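Botulinum neurotoxin type C1 (Clostridium botulinum, PDB 3N7K) probably binds gangliosides on nerve cells through its heavy-chain receptor-binding domain, the part of the toxin that recognises its target neurons. Local coordinates at residues N251-N256 / L412-T417. Sequence-based numbering, arbitrary orientation.
Sequences NIDYLN and LESTST
Asn-251 and Asp-253 each send a side chain across to the 412-417 loop. The Asn-251 amide gives an N-H from ND2 to the backbone O of Ser-416 at 2.7 Å, fairly straight at 157°. That oxygen lies close to the plane of the amide, yet the donor stands well above the plane of the Ser-416 carbonyl. Two residues after Asn-251, the carboxylate of Asp-253 takes a hydrogen bond at OD1 from Thr-415 OG1 at 2.5 Å, met from above its plane, with the two side chains crossing at about a right angle. Thr-415 OG1 sits between its own backbone N and carbonyl carbon (chi1 69°), which turns the hydroxyl to the aspartate. Ile-252 likewise crosses Thr-415 at about a right angle, its CG2 touching Thr-415 CB at 4.0 Å.

The second shell holds these groups in place. Asn-251 OD1 accepts from the backbone N of Asp-253 at 2.9 Å, an Asx turn laid over the type I turn from Asn-251 to Tyr-254, so both ends of the amide are engaged and its flip is settled. On the facing loop, Ser-414 O takes both the backbone N and OG1 of Thr-417, the hydroxyl at 2.7 Å, while Ser-416 OG hydrogen-bonds both Ser-414 OG and, from strand 376-387, Ser-381 OG.

Ile-252 also shares a backbone hydrogen bond with His-418, continuing the pairing of strands 246-251 and 419-423, which joins the start and finish of the C-terminal, trefoil-clan half. Beyond that strand pairing, the join is mainly polar: one amide bridges turn and loop, and one hydroxyl probably offsets part of the carboxylate's charge.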
ATOM      1  N   ASN A 251      -0.417 -10.702 -10.538  1.00 23.67           N
ATOM      2  CA  ASN A 251       1.025 -10.670 -10.732  1.00 23.32           C
ATOM      3  C   ASN A 251       1.398  -9.274 -11.169  1.00 23.92           C
ATOM      4  O   ASN A 251       0.997  -8.830 -12.239  1.00 24.58           O
ATOM      5  CB  ASN A 251       1.475 -11.683 -11.795  1.00 20.79           C
ATOM      6  CG  ASN A 251       2.994 -11.690 -11.991  1.00 19.34           C
ATOM      7  OD1 ASN A 251       3.540 -10.864 -12.713  1.00 20.00           O
ATOM      8  ND2 ASN A 251       3.675 -12.616 -11.330  1.00 17.23           N
ATOM      9  N   ILE A 252       2.164  -8.582 -10.336  1.00 24.37           N
ATOM     10  CA  ILE A 252       2.596  -7.226 -10.646  1.00 24.23           C
ATOM     11  C   ILE A 252       2.865  -6.964 -12.138  1.00 24.42           C
ATOM     12  O   ILE A 252       2.485  -5.908 -12.650  1.00 23.33           O
ATOM     13  CB  ILE A 252       3.830  -6.852  -9.775  1.00 22.91           C
ATOM     14  CG1 ILE A 252       3.361  -6.084  -8.533  1.00 21.81           C
ATOM     15  CG2 ILE A 252       4.811  -5.992 -10.557  1.00 24.55           C
ATOM     16  CD1 ILE A 252       2.257  -6.760  -7.745  1.00 20.34           C
ATOM     17  N   ASP A 253       3.500  -7.919 -12.827  1.00 24.69           N
ATOM     18  CA  ASP A 253       3.794  -7.782 -14.257  1.00 24.35           C
ATOM     19  C   ASP A 253       2.553  -7.709 -15.136  1.00 24.60           C
ATOM     20  O   ASP A 253       2.590  -7.144 -16.229  1.00 25.64           O
ATOM     21  CB  ASP A 253       4.658  -8.938 -14.748  1.00 25.43           C
ATOM     22  CG  ASP A 253       6.138  -8.653 -14.609  1.00 27.57           C
ATOM     23  OD1 ASP A 253       6.505  -7.461 -14.593  1.00 28.79           O
ATOM     24  OD2 ASP A 253       6.939  -9.611 -14.537  1.00 28.00           O
ATOM     25  N   TYR A 254       1.458  -8.288 -14.657  1.00 23.69           N
ATOM     26  CA  TYR A 254       0.197  -8.299 -15.384  1.00 23.10           C
ATOM     27  C   TYR A 254      -0.977  -7.956 -14.471  1.00 23.48           C
ATOM     28  O   TYR A 254      -1.684  -8.851 -14.015  1.00 23.93           O
ATOM     29  CB  TYR A 254      -0.060  -9.682 -15.975  1.00 23.58           C
ATOM     30  CG  TYR A 254       0.982 -10.146 -16.954  1.00 24.36           C
ATOM     31  CD1 TYR A 254       2.211 -10.644 -16.517  1.00 24.27           C
ATOM     32  CD2 TYR A 254       0.744 -10.068 -18.333  1.00 24.34           C
ATOM     33  CE1 TYR A 254       3.180 -11.049 -17.436  1.00 25.69           C
ATOM     34  CE2 TYR A 254       1.697 -10.468 -19.257  1.00 23.27           C
ATOM     35  CZ  TYR A 254       2.912 -10.957 -18.806  1.00 25.53           C
ATOM     36  OH  TYR A 254       3.854 -11.359 -19.725  1.00 27.60           O
ATOM     37  N   LEU A 255      -1.201  -6.679 -14.191  1.00 22.82           N
ATOM     38  CA  LEU A 255      -2.322  -6.336 -13.332  1.00 22.22           C
ATOM     39  C   LEU A 255      -3.579  -6.210 -14.175  1.00 22.43           C
ATOM     40  O   LEU A 255      -4.692  -6.140 -13.653  1.00 20.55           O
ATOM     41  CB  LEU A 255      -2.055  -5.027 -12.599  1.00 21.22           C
ATOM     42  CG  LEU A 255      -0.912  -5.014 -11.586  1.00 19.78           C
ATOM     43  CD1 LEU A 255      -0.857  -3.631 -10.971  1.00 18.71           C
ATOM     44  CD2 LEU A 255      -1.116  -6.082 -10.505  1.00 16.49           C
ATOM     45  N   ASN A 256      -3.370  -6.175 -15.487  1.00 23.63           N
ATOM     46  CA  ASN A 256      -4.435  -6.057 -16.485  1.00 26.27           C
ATOM     47  C   ASN A 256      -4.995  -7.454 -16.793  1.00 26.79           C
ATOM     48  O   ASN A 256      -5.637  -7.657 -17.823  1.00 27.13           O
ATOM     49  CB  ASN A 256      -3.850  -5.435 -17.760  1.00 26.05           C
ATOM     50  CG  ASN A 256      -2.570  -6.152 -18.225  1.00 28.08           C
ATOM     51  OD1 ASN A 256      -2.625  -7.202 -18.878  1.00 26.40           O
ATOM     52  ND2 ASN A 256      -1.412  -5.598 -17.860  1.00 29.13           N
ATOM     53  N   LEU A 412      14.910 -14.079  -8.798  1.00 25.97           N
ATOM     54  CA  LEU A 412      14.586 -13.316  -7.595  1.00 25.51           C
ATOM     55  C   LEU A 412      14.462 -11.824  -7.849  1.00 25.35           C
ATOM     56  O   LEU A 412      13.738 -11.113  -7.148  1.00 26.02           O
ATOM     57  CB  LEU A 412      15.641 -13.562  -6.513  1.00 26.85           C
ATOM     58  CG  LEU A 412      15.500 -14.774  -5.572  1.00 28.10           C
ATOM     59  CD1 LEU A 412      14.305 -15.642  -5.956  1.00 28.68           C
ATOM     60  CD2 LEU A 412      16.795 -15.591  -5.614  1.00 30.25           C
ATOM     61  N   GLU A 413      15.159 -11.344  -8.865  1.00 25.60           N
ATOM     62  CA  GLU A 413      15.127  -9.929  -9.178  1.00 26.22           C
ATOM     63  C   GLU A 413      14.033  -9.553 -10.178  1.00 24.52           C
ATOM     64  O   GLU A 413      13.935  -8.399 -10.585  1.00 24.57           O
ATOM     65  CB  GLU A 413      16.502  -9.512  -9.699  1.00 29.44           C
ATOM     66  CG  GLU A 413      17.635 -10.009  -8.803  1.00 34.79           C
ATOM     67  CD  GLU A 413      17.524  -9.489  -7.366  1.00 38.10           C
ATOM     68  OE1 GLU A 413      17.895 -10.231  -6.420  1.00 39.94           O
ATOM     69  OE2 GLU A 413      17.075  -8.332  -7.181  1.00 40.15           O
ATOM     70  N   SER A 414      13.198 -10.518 -10.555  1.00 22.36           N
ATOM     71  CA  SER A 414      12.136 -10.260 -11.525  1.00 20.65           C
ATOM     72  C   SER A 414      10.755  -9.979 -10.954  1.00 19.60           C
ATOM     73  O   SER A 414      10.198 -10.786 -10.215  1.00 20.30           O
ATOM     74  CB  SER A 414      12.001 -11.425 -12.495  1.00 21.15           C
ATOM     75  OG  SER A 414      10.813 -11.275 -13.254  1.00 17.03           O
ATOM     76  N   THR A 415      10.201  -8.839 -11.332  1.00 17.23           N
ATOM     77  CA  THR A 415       8.877  -8.435 -10.894  1.00 17.16           C
ATOM     78  C   THR A 415       7.812  -9.462 -11.323  1.00 17.36           C
ATOM     79  O   THR A 415       6.651  -9.370 -10.921  1.00 16.43           O
ATOM     80  CB  THR A 415       8.531  -7.049 -11.470  1.00 15.75           C
ATOM     81  OG1 THR A 415       8.346  -7.146 -12.886  1.00 16.91           O
ATOM     82  CG2 THR A 415       9.680  -6.079 -11.215  1.00 13.87           C
ATOM     83  N   SER A 416       8.221 -10.446 -12.127  1.00 17.86           N
ATOM     84  CA  SER A 416       7.307 -11.487 -12.596  1.00 17.60           C
ATOM     85  C   SER A 416       7.064 -12.512 -11.505  1.00 16.96           C
ATOM     86  O   SER A 416       6.210 -13.382 -11.639  1.00 18.11           O
ATOM     87  CB  SER A 416       7.888 -12.212 -13.808  1.00 18.10           C
ATOM     88  OG  SER A 416       8.819 -13.210 -13.406  1.00 19.17           O
ATOM     89  N   THR A 417       7.840 -12.415 -10.434  1.00 17.78           N
ATOM     90  CA  THR A 417       7.730 -13.333  -9.308  1.00 17.34           C
ATOM     91  C   THR A 417       7.032 -12.603  -8.162  1.00 17.91           C
ATOM     92  O   THR A 417       6.822 -13.167  -7.082  1.00 18.20           O
ATOM     93  CB  THR A 417       9.129 -13.800  -8.832  1.00 17.21           C
ATOM     94  OG1 THR A 417       9.846 -12.693  -8.276  1.00 16.16           O
ATOM     95  CG2 THR A 417       9.937 -14.342 -10.000  1.00 18.67           C
TER